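Local coordinates for protein c-di-GMP synthase (PDB 6WT9) that makes the second messenger 3',3'-c-di-GMP from two GTP molecules, releasing diphosphate, in a bacterial CBASS defence against phage, at residues E297-L302 / E331-L336; R251-L256 / P293-Q298; P228-Q233 / D316-I321; G84-N89 / S96-L101. All blocks are in the same frame, centred on the assembly; numbering follows the deposited sequence.

Contact 1: residues E297-L302 / E331-L336; sequences EQLNEL and ESLKML
Leu299 and Leu333 meet between two helices, and both side chains are buried. Leu299 CG lies 4.1 Å from Leu333 CD1. The two side chains pass at a slant. The CD2 branch of Leu299 reaches further along the partner helix and touches Leu336 CG at 3.8 Å. Leu333 works as a fork. Its CD1 branch goes to Leu299, while its CD2 branch meets the CB of Leu302 at 3.8 Å. The CG of Leu333 stands anti to the backbone N (chi1 176°), which sends both branches across the gap. The segments belong to helices 291-304 and 327-347 of the helical lobe that packs beside the nucleotidyltransferase core in this enzyme family. Their local axes come within 9.7 Å and run roughly antiparallel, at 146°. Ile274 of helix 268-276 touches Leu299, Leu302 and Leu333, so a third helix adds to the same apolar layer. Leu337 and Val340, further along helix 327-347, also pack on Leu299. Away from the leucines, charged side chains reach solvent: Glu297 on one helix, Glu331 on the other. Lys334 points away from the contact, and its NZ makes a long salt bridge of 3.9 Å to OE1 of Glu331, one turn back. Gln298 is buried but turned off the leucine layer, and its NE2 donates to Asn277 OD1.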
loop_
_atom_site.group_PDB
_atom_site.type_symbol
_atom_site.label_atom_id
_atom_site.label_comp_id
_atom_site.label_asym_id
_atom_site.label_seq_id
_atom_site.Cartn_x
_atom_site.Cartn_y
_atom_site.Cartn_z
ATOM N N GLU A 297 -14.244 -15.158 -6.312
ATOM C CA GLU A 297 -15.671 -14.849 -6.339
ATOM C C GLU A 297 -15.912 -13.346 -6.353
ATOM O O GLU A 297 -16.792 -12.857 -7.072
ATOM C CB GLU A 297 -16.375 -15.484 -5.141
ATOM C CG GLU A 297 -17.885 -15.310 -5.170
ATOM C CD GLU A 297 -18.508 -15.328 -3.790
ATOM O OE1 GLU A 297 -19.506 -14.607 -3.582
ATOM O OE2 GLU A 297 -17.997 -16.055 -2.913
ATOM N N GLN A 298 -15.145 -12.594 -5.560
ATOM C CA GLN A 298 -15.299 -11.144 -5.541
ATOM C C GLN A 298 -14.938 -10.534 -6.890
ATOM O O GLN A 298 -15.688 -9.717 -7.436
ATOM C CB GLN A 298 -14.441 -10.541 -4.429
ATOM C CG GLN A 298 -14.265 -9.026 -4.523
ATOM C CD GLN A 298 -15.499 -8.248 -4.088
ATOM O OE1 GLN A 298 -16.543 -8.825 -3.785
ATOM N NE2 GLN A 298 -15.376 -6.926 -4.045
ATOM N N LEU A 299 -13.786 -10.919 -7.444
ATOM C CA LEU A 299 -13.364 -10.359 -8.725
ATOM C C LEU A 299 -14.304 -10.776 -9.848
ATOM O O LEU A 299 -14.622 -9.971 -10.730
ATOM C CB LEU A 299 -11.928 -10.782 -9.038
ATOM C CG LEU A 299 -10.803 -9.848 -8.580
ATOM C CD1 LEU A 299 -10.866 -9.577 -7.085
ATOM C CD2 LEU A 299 -9.452 -10.431 -8.959
ATOM N N ASN A 300 -14.765 -12.028 -9.831
ATOM C CA ASN A 300 -15.708 -12.474 -10.850
ATOM C C ASN A 300 -17.031 -11.728 -10.734
ATOM O O ASN A 300 -17.642 -11.368 -11.746
ATOM C CB ASN A 300 -15.923 -13.984 -10.737
ATOM C CG ASN A 300 -16.582 -14.572 -11.968
ATOM O OD1 ASN A 300 -16.575 -13.968 -13.040
ATOM N ND2 ASN A 300 -17.152 -15.760 -11.822
ATOM N N GLU A 301 -17.482 -11.472 -9.504
ATOM C CA GLU A 301 -18.737 -10.755 -9.315
ATOM C C GLU A 301 -18.628 -9.301 -9.755
ATOM O O GLU A 301 -19.603 -8.734 -10.259
ATOM C CB GLU A 301 -19.174 -10.837 -7.852
ATOM C CG GLU A 301 -20.568 -10.291 -7.589
ATOM C CD GLU A 301 -21.014 -10.492 -6.154
ATOM O OE1 GLU A 301 -20.214 -11.009 -5.345
ATOM O OE2 GLU A 301 -22.168 -10.135 -5.836
ATOM N N LEU A 302 -17.458 -8.680 -9.575
ATOM C CA LEU A 302 -17.272 -7.310 -10.044
ATOM C C LEU A 302 -17.308 -7.238 -11.565
ATOM O O LEU A 302 -17.919 -6.327 -12.136
ATOM C CB LEU A 302 -15.955 -6.745 -9.512
ATOM C CG LEU A 302 -15.896 -6.389 -8.024
ATOM C CD1 LEU A 302 -14.456 -6.195 -7.575
ATOM C CD2 LEU A 302 -16.713 -5.136 -7.743
ATOM N N GLU A 331 -10.614 -3.363 -17.743
ATOM C CA GLU A 331 -9.809 -4.374 -18.421
ATOM C C GLU A 331 -8.665 -4.843 -17.532
ATOM O O GLU A 331 -8.288 -6.022 -17.560
ATOM C CB GLU A 331 -9.275 -3.825 -19.743
ATOM C CG GLU A 331 -8.757 -4.894 -20.687
ATOM C CD GLU A 331 -9.858 -5.819 -21.178
ATOM O OE1 GLU A 331 -11.008 -5.352 -21.333
ATOM O OE2 GLU A 331 -9.575 -7.015 -21.403
ATOM N N SER A 332 -8.101 -3.933 -16.735
ATOM C CA SER A 332 -7.102 -4.334 -15.749
ATOM C C SER A 332 -7.717 -5.220 -14.673
ATOM O O SER A 332 -7.079 -6.168 -14.201
ATOM C CB SER A 332 -6.454 -3.098 -15.127
ATOM O OG SER A 332 -5.737 -2.357 -16.097
ATOM N N LEU A 333 -8.957 -4.926 -14.273
ATOM C CA LEU A 333 -9.656 -5.802 -13.338
ATOM C C LEU A 333 -9.870 -7.184 -13.940
ATOM O O LEU A 333 -9.766 -8.198 -13.238
ATOM C CB LEU A 333 -10.993 -5.179 -12.935
ATOM C CG LEU A 333 -11.903 -6.020 -12.034
ATOM C CD1 LEU A 333 -11.223 -6.324 -10.710
ATOM C CD2 LEU A 333 -13.232 -5.319 -11.808
ATOM N N LYS A 334 -10.169 -7.246 -15.240
ATOM C CA LYS A 334 -10.346 -8.536 -15.900
ATOM C C LYS A 334 -9.047 -9.330 -15.919
ATOM O O LYS A 334 -9.053 -10.540 -15.664
ATOM C CB LYS A 334 -10.868 -8.336 -17.324
ATOM C CG LYS A 334 -12.278 -7.775 -17.410
ATOM C CD LYS A 334 -12.685 -7.560 -18.860
ATOM C CE LYS A 334 -14.085 -6.976 -18.965
ATOM N NZ LYS A 334 -14.492 -6.767 -20.382
HETATM N N MSE A 335 -7.927 -8.673 -16.213
HETATM C CA MSE A 335 -6.638 -9.356 -16.270
HETATM C C MSE A 335 -6.223 -9.872 -14.898
HETATM O O MSE A 335 -5.593 -10.924 -14.787
HETATM C CB MSE A 335 -5.552 -8.434 -16.830
HETATM C CG MSE A 335 -5.795 -7.971 -18.259
HETATM SE SE MSE A 335 -6.549 -9.351 -19.412
HETATM C CE MSE A 335 -5.113 -10.659 -19.357
ATOM N N LEU A 336 -6.575 -9.123 -13.851
ATOM C CA LEU A 336 -6.316 -9.594 -12.493
ATOM C C LEU A 336 -7.181 -10.806 -12.166
ATOM O O LEU A 336 -6.742 -11.718 -11.455
ATOM C CB LEU A 336 -6.557 -8.466 -11.491
ATOM C CG LEU A 336 -6.235 -8.754 -10.025
ATOM C CD1 LEU A 336 -4.772 -9.140 -9.862
ATOM C CD2 LEU A 336 -6.570 -7.547 -9.164
#

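Contact 2: residues R251-L256 / P293-Q298; sequences RFLKNL and PILYEQ
Leu295 pushes one methyl, CD1, between Phe252 and Leu253 and makes the closest approaches of the contact. CD1 sits 3.6 Å from CD2 of the Phe252 ring. It approaches the ring at a slant, neither squarely over a face nor at the rim. The same methyl lies 3.9 Å from Leu253 CD2. Leu253 and Leu295 run alongside each other in opposite directions, so a second pair of methyls, Leu253 CD1 and Leu295 CD2, also meets at 4.1 Å. Phe252 and Leu253 leave neighbouring positions of the helix, and their first torsions differ as well. Phe252 has its CG anti to the backbone N (chi1 -180°), whereas Leu253 has its CG beside it (chi1 -70°). All three side chains are buried. This is plain helix-to-helix packing in the helical part of the protein, joining helix 245-259 to helix 291-304. The nearest CA atoms are those of Leu253 and Leu295, 8.6 Å apart. The Phe252 ring is held by its own helix as well. Leu256 CG lies 4.0 Å above one face, offset toward the rim. Ile45, Ala48 and Met49 also touch Phe252, so helix 40-49 packs against the ring too. Leu253 extends the apolar packing to Ile271 and Cys275 of helix 268-276 and to Val340 of helix 327-347.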
loop_
_atom_site.group_PDB
_atom_site.type_symbol
_atom_site.label_atom_id
_atom_site.label_comp_id
_atom_site.label_asym_id
_atom_site.label_seq_id
_atom_site.Cartn_x
_atom_site.Cartn_y
_atom_site.Cartn_z
ATOM N N ARG A 251 -2.175 -8.045 0.103
ATOM C CA ARG A 251 -0.804 -8.342 -0.306
ATOM C C ARG A 251 -0.762 -9.397 -1.403
ATOM O O ARG A 251 0.102 -9.342 -2.287
ATOM C CB ARG A 251 0.017 -8.798 0.903
ATOM C CG ARG A 251 0.098 -7.769 2.022
ATOM C CD ARG A 251 1.081 -8.191 3.103
ATOM N NE ARG A 251 0.583 -9.301 3.910
ATOM C CZ ARG A 251 0.211 -9.197 5.181
ATOM N NH1 ARG A 251 0.285 -8.029 5.806
ATOM N NH2 ARG A 251 -0.230 -10.267 5.834
ATOM N N PHE A 252 -1.688 -10.357 -1.366
ATOM C CA PHE A 252 -1.745 -11.393 -2.392
ATOM C C PHE A 252 -2.023 -10.792 -3.765
ATOM O O PHE A 252 -1.301 -11.059 -4.732
ATOM C CB PHE A 252 -2.814 -12.421 -2.015
ATOM C CG PHE A 252 -2.962 -13.545 -2.998
ATOM C CD1 PHE A 252 -2.066 -14.601 -3.002
ATOM C CD2 PHE A 252 -4.018 -13.564 -3.893
ATOM C CE1 PHE A 252 -2.211 -15.647 -3.894
ATOM C CE2 PHE A 252 -4.168 -14.607 -4.788
ATOM C CZ PHE A 252 -3.262 -15.649 -4.791
ATOM N N LEU A 253 -3.070 -9.967 -3.865
ATOM C CA LEU A 253 -3.411 -9.354 -5.145
ATOM C C LEU A 253 -2.285 -8.461 -5.650
ATOM O O LEU A 253 -1.987 -8.446 -6.851
ATOM C CB LEU A 253 -4.707 -8.553 -5.016
ATOM C CG LEU A 253 -5.994 -9.354 -4.825
ATOM C CD1 LEU A 253 -7.203 -8.435 -4.905
ATOM C CD2 LEU A 253 -6.094 -10.466 -5.856
ATOM N N LYS A 254 -1.649 -7.707 -4.751
ATOM C CA LYS A 254 -0.550 -6.842 -5.163
ATOM C C LYS A 254 0.628 -7.651 -5.691
ATOM O O LYS A 254 1.320 -7.209 -6.616
ATOM C CB LYS A 254 -0.117 -5.951 -3.996
ATOM C CG LYS A 254 -1.195 -4.971 -3.549
ATOM C CD LYS A 254 -0.852 -4.294 -2.227
ATOM C CE LYS A 254 0.309 -3.325 -2.365
ATOM N NZ LYS A 254 0.550 -2.575 -1.095
ATOM N N ASN A 255 0.864 -8.838 -5.131
ATOM C CA ASN A 255 1.939 -9.685 -5.635
ATOM C C ASN A 255 1.570 -10.312 -6.974
ATOM O O ASN A 255 2.431 -10.467 -7.849
ATOM C CB ASN A 255 2.291 -10.756 -4.605
ATOM C CG ASN A 255 3.325 -10.278 -3.605
ATOM O OD1 ASN A 255 4.373 -9.756 -3.988
ATOM N ND2 ASN A 255 3.034 -10.440 -2.320
ATOM N N LEU A 256 0.299 -10.684 -7.155
ATOM C CA LEU A 256 -0.146 -11.148 -8.466
ATOM C C LEU A 256 -0.019 -10.050 -9.512
ATOM O O LEU A 256 0.263 -10.334 -10.683
ATOM C CB LEU A 256 -1.590 -11.644 -8.403
ATOM C CG LEU A 256 -1.875 -12.911 -7.599
ATOM C CD1 LEU A 256 -3.252 -13.441 -7.957
ATOM C CD2 LEU A 256 -0.810 -13.966 -7.842
ATOM N N PRO A 293 -10.147 -18.699 -3.480
ATOM C CA PRO A 293 -11.496 -18.784 -4.072
ATOM C C PRO A 293 -12.392 -17.619 -3.690
ATOM O O PRO A 293 -13.282 -17.247 -4.465
ATOM C CB PRO A 293 -12.042 -20.111 -3.525
ATOM C CG PRO A 293 -10.838 -20.895 -3.152
ATOM C CD PRO A 293 -9.838 -19.900 -2.679
ATOM N N ILE A 294 -12.182 -17.033 -2.509
ATOM C CA ILE A 294 -12.982 -15.889 -2.089
ATOM C C ILE A 294 -12.614 -14.653 -2.901
ATOM O O ILE A 294 -13.487 -13.872 -3.299
ATOM C CB ILE A 294 -12.812 -15.662 -0.577
ATOM C CG1 ILE A 294 -13.440 -16.828 0.186
ATOM C CG2 ILE A 294 -13.423 -14.332 -0.153
ATOM C CD1 ILE A 294 -13.085 -16.865 1.641
ATOM N N LEU A 295 -11.321 -14.456 -3.167
ATOM C CA LEU A 295 -10.910 -13.371 -4.051
ATOM C C LEU A 295 -11.414 -13.603 -5.470
ATOM O O LEU A 295 -11.778 -12.651 -6.172
ATOM C CB LEU A 295 -9.388 -13.227 -4.037
ATOM C CG LEU A 295 -8.802 -12.586 -2.780
ATOM C CD1 LEU A 295 -7.285 -12.640 -2.798
ATOM C CD2 LEU A 295 -9.283 -11.148 -2.654
ATOM N N TYR A 296 -11.447 -14.863 -5.906
ATOM C CA TYR A 296 -11.982 -15.170 -7.229
ATOM C C TYR A 296 -13.454 -14.791 -7.325
ATOM O O TYR A 296 -13.886 -14.172 -8.306
ATOM C CB TYR A 296 -11.785 -16.653 -7.545
ATOM C CG TYR A 296 -12.438 -17.087 -8.837
ATOM C CD1 TYR A 296 -11.819 -16.858 -10.059
ATOM C CD2 TYR A 296 -13.674 -17.718 -8.837
ATOM C CE1 TYR A 296 -12.410 -17.247 -11.243
ATOM C CE2 TYR A 296 -14.273 -18.114 -10.017
ATOM C CZ TYR A 296 -13.637 -17.874 -11.215
ATOM O OH TYR A 296 -14.228 -18.264 -12.391
ATOM N N GLU A 297 -14.244 -15.158 -6.312
ATOM C CA GLU A 297 -15.671 -14.849 -6.339
ATOM C C GLU A 297 -15.912 -13.346 -6.353
ATOM O O GLU A 297 -16.792 -12.857 -7.072
ATOM C CB GLU A 297 -16.375 -15.484 -5.141
ATOM C CG GLU A 297 -17.885 -15.310 -5.170
ATOM C CD GLU A 297 -18.508 -15.328 -3.790
ATOM O OE1 GLU A 297 -19.506 -14.607 -3.582
ATOM O OE2 GLU A 297 -17.997 -16.055 -2.913
ATOM N N GLN A 298 -15.145 -12.594 -5.560
ATOM C CA GLN A 298 -15.299 -11.144 -5.541
ATOM C C GLN A 298 -14.938 -10.534 -6.890
ATOM O O GLN A 298 -15.688 -9.717 -7.436
ATOM C CB GLN A 298 -14.441 -10.541 -4.429
ATOM C CG GLN A 298 -14.265 -9.026 -4.523
ATOM C CD GLN A 298 -15.499 -8.248 -4.088
ATOM O OE1 GLN A 298 -16.543 -8.825 -3.785
ATOM N NE2 GLN A 298 -15.376 -6.926 -4.045
#

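Contact 3: residues P228-Q233 / D316-I321; sequences PFLSIQ and DGHEYI
Ser231 OG and Asp316 OD2 lie only 3.3 Å apart, yet the angle is too poor for a hydrogen bond. A water is modelled between them, 2.5 Å from Ser231 OG and 2.5 Å from Asp316 OD2, to which it donates; both distances are short, so its exact position is doubtful. The same water accepts from the backbone N of Asp316 at 3.1 Å, so it meets both the backbone and the carboxylate of that residue. Ser231 OG is bonded in addition to Phe227 O. Leu230 crosses Asp316 at about a right angle, and its CD2 touches Asp316 CB at 3.8 Å. That methyl also comes near the edge of the His318 ring, close to its plane, at CE1. Phe227 stacks on the same imidazole. The contact joins the start of helix 228-241 to the loop leading to helix 327-347. Asp316 has its CG between the backbone N and the carbonyl carbon (chi1 55°). This carries the carboxylate back over its own backbone, where OD1 faces the following residues and OD2 the water. OD1 accepts from His318 N at 2.8 Å and also binds Ser314 OG. The bond to the N two residues on makes an Asx turn.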
loop_
_atom_site.group_PDB
_atom_site.type_symbol
_atom_site.label_atom_id
_atom_site.label_comp_id
_atom_site.label_asym_id
_atom_site.label_seq_id
_atom_site.Cartn_x
_atom_site.Cartn_y
_atom_site.Cartn_z
ATOM N N PRO A 228 -6.134 9.855 3.734
ATOM C CA PRO A 228 -5.192 8.744 3.921
ATOM C C PRO A 228 -5.268 8.128 5.308
ATOM O O PRO A 228 -5.099 6.913 5.461
ATOM C CB PRO A 228 -3.831 9.402 3.671
ATOM C CG PRO A 228 -4.028 10.815 4.105
ATOM C CD PRO A 228 -5.457 11.166 3.771
ATOM N N PHE A 229 -5.519 8.951 6.327
ATOM C CA PHE A 229 -5.553 8.441 7.693
ATOM C C PHE A 229 -6.821 7.639 7.949
ATOM O O PHE A 229 -6.791 6.629 8.662
ATOM C CB PHE A 229 -5.435 9.597 8.683
ATOM C CG PHE A 229 -4.337 10.560 8.350
ATOM C CD1 PHE A 229 -3.066 10.102 8.040
ATOM C CD2 PHE A 229 -4.579 11.922 8.323
ATOM C CE1 PHE A 229 -2.056 10.986 7.722
ATOM C CE2 PHE A 229 -3.574 12.810 8.008
ATOM C CZ PHE A 229 -2.312 12.344 7.707
ATOM N N LEU A 230 -7.945 8.077 7.376
ATOM C CA LEU A 230 -9.177 7.301 7.470
ATOM C C LEU A 230 -9.037 5.967 6.752
ATOM O O LEU A 230 -9.512 4.937 7.242
ATOM C CB LEU A 230 -10.345 8.103 6.893
ATOM C CG LEU A 230 -11.694 7.390 6.781
ATOM C CD1 LEU A 230 -12.160 6.898 8.142
ATOM C CD2 LEU A 230 -12.733 8.312 6.156
ATOM N N SER A 231 -8.381 5.966 5.589
ATOM C CA SER A 231 -8.157 4.721 4.862
ATOM C C SER A 231 -7.275 3.770 5.661
ATOM O O SER A 231 -7.562 2.570 5.747
ATOM C CB SER A 231 -7.531 5.016 3.499
ATOM O OG SER A 231 -8.359 5.872 2.733
ATOM N N ILE A 232 -6.201 4.292 6.255
ATOM C CA ILE A 232 -5.304 3.466 7.060
ATOM C C ILE A 232 -6.054 2.856 8.238
ATOM O O ILE A 232 -5.963 1.652 8.501
ATOM C CB ILE A 232 -4.096 4.295 7.534
ATOM C CG1 ILE A 232 -3.141 4.561 6.372
ATOM C CG2 ILE A 232 -3.386 3.600 8.693
ATOM C CD1 ILE A 232 -2.055 5.561 6.699
ATOM N N GLN A 233 -6.811 3.684 8.961
ATOM C CA GLN A 233 -7.491 3.208 10.161
ATOM C C GLN A 233 -8.561 2.175 9.823
ATOM O O GLN A 233 -8.758 1.212 10.572
ATOM C CB GLN A 233 -8.089 4.393 10.922
ATOM C CG GLN A 233 -8.473 4.089 12.360
ATOM C CD GLN A 233 -9.896 3.585 12.496
ATOM O OE1 GLN A 233 -10.802 4.065 11.815
ATOM N NE2 GLN A 233 -10.100 2.610 13.379
ATOM N N ASP A 316 -12.194 4.927 2.118
ATOM C CA ASP A 316 -12.748 6.080 2.817
ATOM C C ASP A 316 -14.164 6.420 2.374
ATOM O O ASP A 316 -14.818 7.243 3.025
ATOM C CB ASP A 316 -11.844 7.304 2.631
ATOM C CG ASP A 316 -11.574 7.622 1.169
ATOM O OD1 ASP A 316 -12.537 7.882 0.421
ATOM O OD2 ASP A 316 -10.391 7.629 0.774
ATOM N N GLY A 317 -14.647 5.821 1.288
ATOM C CA GLY A 317 -16.003 6.042 0.832
ATOM C C GLY A 317 -16.259 7.362 0.144
ATOM O O GLY A 317 -17.425 7.709 -0.075
ATOM N N HIS A 318 -15.214 8.111 -0.211
ATOM C CA HIS A 318 -15.390 9.408 -0.853
ATOM C C HIS A 318 -15.175 9.374 -2.361
ATOM O O HIS A 318 -15.373 10.402 -3.017
ATOM C CB HIS A 318 -14.444 10.447 -0.235
ATOM C CG HIS A 318 -14.809 10.841 1.163
ATOM N ND1 HIS A 318 -14.231 10.265 2.273
ATOM C CD2 HIS A 318 -15.694 11.753 1.630
ATOM C CE1 HIS A 318 -14.743 10.806 3.365
ATOM N NE2 HIS A 318 -15.635 11.711 3.002
ATOM N N GLU A 319 -14.779 8.237 -2.926
ATOM C CA GLU A 319 -14.611 8.122 -4.367
ATOM C C GLU A 319 -15.049 6.740 -4.823
ATOM O O GLU A 319 -15.114 5.793 -4.037
ATOM C CB GLU A 319 -13.160 8.383 -4.801
ATOM C CG GLU A 319 -12.762 9.852 -4.799
ATOM C CD GLU A 319 -11.662 10.158 -5.798
ATOM O OE1 GLU A 319 -10.956 9.216 -6.215
ATOM O OE2 GLU A 319 -11.512 11.340 -6.174
ATOM N N TYR A 320 -15.357 6.641 -6.113
ATOM C CA TYR A 320 -15.690 5.377 -6.752
ATOM C C TYR A 320 -14.492 4.878 -7.549
ATOM O O TYR A 320 -13.794 5.662 -8.199
ATOM C CB TYR A 320 -16.910 5.532 -7.664
ATOM C CG TYR A 320 -18.217 5.646 -6.912
ATOM C CD1 TYR A 320 -18.619 6.854 -6.354
ATOM C CD2 TYR A 320 -19.049 4.543 -6.755
ATOM C CE1 TYR A 320 -19.813 6.962 -5.662
ATOM C CE2 TYR A 320 -20.245 4.642 -6.066
ATOM C CZ TYR A 320 -20.621 5.853 -5.521
ATOM O OH TYR A 320 -21.808 5.954 -4.834
ATOM N N ILE A 321 -14.258 3.567 -7.496
ATOM C CA ILE A 321 -13.056 3.008 -8.106
ATOM C C ILE A 321 -13.192 2.958 -9.623
ATOM O O ILE A 321 -12.268 3.326 -10.356
ATOM C CB ILE A 321 -12.756 1.618 -7.517
ATOM C CG1 ILE A 321 -12.566 1.717 -6.001
ATOM C CG2 ILE A 321 -11.521 1.019 -8.171
ATOM C CD1 ILE A 321 -11.483 2.692 -5.588
HETATM O O HOH W 1 -9.524 5.270 0.640
#

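Contact 4: residues G84-N89 / S96-L101; sequences GSVMTN and SDIDLL
The peptide carbonyl of Asp97 is the flat group that Val86 meets. Val86 CG2 lies 3.6 Å from Asp97 O, off the carbonyl plane. A water stands off the other side of that plane and donates to the same oxygen at 2.7 Å. Ser96 OG takes a place in the plane, on a lone pair of Asp97 O, and donates at 3.2 Å. This is the signature region of the nucleotidyltransferase fold: Gly84 and Ser85 lead into a short, weakly bonded helical turn, and an Asp-x-Asp pair follows, with Asp97 just before strand 98-104 and Asp99 within it. In relatives such acidic pairs bind the catalytic metals. The water also accepts from Val86 N at 3.3 Å, so it bridges the turn to the residue leading into the strand. The two methyls of Val86 divide the work. CG1 is anti to the backbone N (chi1 165°) and faces the apolar side, 4.2 Å from Ile98 CD1. The selenium of Met87, a selenomethionine, is a little further from that same CD1. Tyr82 of strand 78-83 touches both Met87 and Ile98. The turn ends in a Schellman motif with Asn89 at positive phi. The other methyl of Val86, CG2, lies 3.3 Å from Ser96 OG.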
loop_
_atom_site.group_PDB
_atom_site.type_symbol
_atom_site.label_atom_id
_atom_site.label_comp_id
_atom_site.label_asym_id
_atom_site.label_seq_id
_atom_site.Cartn_x
_atom_site.Cartn_y
_atom_site.Cartn_z
ATOM N N GLY A 84 1.052 5.458 3.340
ATOM C CA GLY A 84 1.673 4.433 2.521
ATOM C C GLY A 84 1.309 3.040 2.996
ATOM O O GLY A 84 0.741 2.837 4.064
ATOM N N SER A 85 1.667 2.066 2.153
ATOM C CA SER A 85 1.383 0.667 2.462
ATOM C C SER A 85 2.046 0.226 3.762
ATOM O O SER A 85 1.546 -0.684 4.435
ATOM C CB SER A 85 1.842 -0.220 1.305
ATOM O OG SER A 85 1.186 0.132 0.101
ATOM N N VAL A 86 3.167 0.852 4.128
ATOM C CA VAL A 86 3.861 0.493 5.362
ATOM C C VAL A 86 2.958 0.712 6.571
ATOM O O VAL A 86 2.948 -0.092 7.512
ATOM C CB VAL A 86 5.176 1.287 5.479
ATOM C CG1 VAL A 86 5.726 1.229 6.896
ATOM C CG2 VAL A 86 6.200 0.752 4.492
HETATM N N MSE A 87 2.176 1.786 6.557
HETATM C CA MSE A 87 1.315 2.123 7.686
HETATM C C MSE A 87 0.153 1.143 7.870
HETATM O O MSE A 87 -0.446 1.081 8.943
HETATM C CB MSE A 87 0.778 3.545 7.525
HETATM C CG MSE A 87 1.870 4.598 7.494
HETATM SE SE MSE A 87 3.102 4.386 8.992
HETATM C CE MSE A 87 1.836 4.651 10.449
ATOM N N THR A 88 -0.169 0.383 6.823
ATOM C CA THR A 88 -1.137 -0.701 6.924
ATOM C C THR A 88 -0.491 -2.075 6.824
ATOM O O THR A 88 -1.209 -3.079 6.813
ATOM C CB THR A 88 -2.220 -0.569 5.845
ATOM O OG1 THR A 88 -1.608 -0.366 4.565
ATOM C CG2 THR A 88 -3.150 0.594 6.155
ATOM N N ASN A 89 0.837 -2.144 6.741
ATOM C CA ASN A 89 1.559 -3.413 6.636
ATOM C C ASN A 89 1.032 -4.250 5.470
ATOM O O ASN A 89 0.958 -5.479 5.534
ATOM C CB ASN A 89 1.494 -4.190 7.954
ATOM C CG ASN A 89 2.516 -5.309 8.026
ATOM O OD1 ASN A 89 3.555 -5.261 7.366
ATOM N ND2 ASN A 89 2.224 -6.327 8.827
ATOM N N SER A 96 10.503 -1.291 0.995
ATOM C CA SER A 96 9.342 -0.434 0.816
ATOM C C SER A 96 9.661 0.986 1.264
ATOM O O SER A 96 10.187 1.201 2.360
ATOM C CB SER A 96 8.155 -0.984 1.603
ATOM O OG SER A 96 7.013 -0.160 1.450
ATOM N N ASP A 97 9.347 1.956 0.413
ATOM C CA ASP A 97 9.504 3.349 0.791
ATOM C C ASP A 97 8.343 3.774 1.687
ATOM O O ASP A 97 7.409 3.012 1.953
ATOM C CB ASP A 97 9.608 4.234 -0.448
ATOM C CG ASP A 97 8.489 3.987 -1.439
ATOM O OD1 ASP A 97 7.320 4.282 -1.109
ATOM O OD2 ASP A 97 8.780 3.500 -2.551
ATOM N N ILE A 98 8.405 5.013 2.165
ATOM C CA ILE A 98 7.383 5.562 3.045
ATOM C C ILE A 98 7.166 7.019 2.668
ATOM O O ILE A 98 8.076 7.696 2.178
ATOM C CB ILE A 98 7.776 5.413 4.535
ATOM C CG1 ILE A 98 6.592 5.726 5.451
ATOM C CG2 ILE A 98 8.968 6.298 4.871
ATOM C CD1 ILE A 98 6.814 5.310 6.889
ATOM N N ASP A 99 5.944 7.496 2.874
ATOM C CA ASP A 99 5.587 8.877 2.586
ATOM C C ASP A 99 5.433 9.641 3.892
ATOM O O ASP A 99 4.730 9.189 4.804
ATOM C CB ASP A 99 4.299 8.958 1.764
ATOM C CG ASP A 99 4.508 8.578 0.310
ATOM O OD1 ASP A 99 5.571 8.006 -0.015
ATOM O OD2 ASP A 99 3.613 8.861 -0.514
ATOM N N LEU A 100 6.096 10.789 3.978
ATOM C CA LEU A 100 6.033 11.665 5.138
ATOM C C LEU A 100 5.178 12.873 4.786
ATOM O O LEU A 100 5.538 13.652 3.895
ATOM C CB LEU A 100 7.433 12.104 5.567
ATOM C CG LEU A 100 7.479 13.163 6.666
ATOM C CD1 LEU A 100 6.936 12.601 7.968
ATOM C CD2 LEU A 100 8.891 13.690 6.842
ATOM N N LEU A 101 4.051 13.023 5.477
ATOM C CA LEU A 101 3.152 14.148 5.260
ATOM C C LEU A 101 3.523 15.298 6.188
ATOM O O LEU A 101 3.695 15.098 7.395
ATOM C CB LEU A 101 1.699 13.731 5.488
ATOM C CG LEU A 101 1.070 12.856 4.404
ATOM C CD1 LEU A 101 -0.288 12.349 4.845
ATOM C CD2 LEU A 101 0.944 13.639 3.114
HETATM O O HOH W 2 4.775 2.441 1.765
#

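How the contacts relate
Contacts 1 and 2 share helix 291-304 and overlap at Glu297 and Gln298. Their centres are 9 Å apart, and Leu336 CD1 packs on Leu253 O at 4.2 Å. Contact 4 holds the signature residues of the probable active site, and contacts 2 and 3 both touch it. The centres of contacts 2 and 4 are 21 Å apart, but Arg251 NH1 lies 2.7 Å from Asn89 O, a probable hydrogen bond. From contact 3, with its centre 15 Å from that of contact 4, Phe229 CZ packs on Leu101 CD1 at 3.5 Å, and Ile232 on Met87 and Thr88. Contact 1 is the most remote, with its centre about 26 Å from that of contact 4.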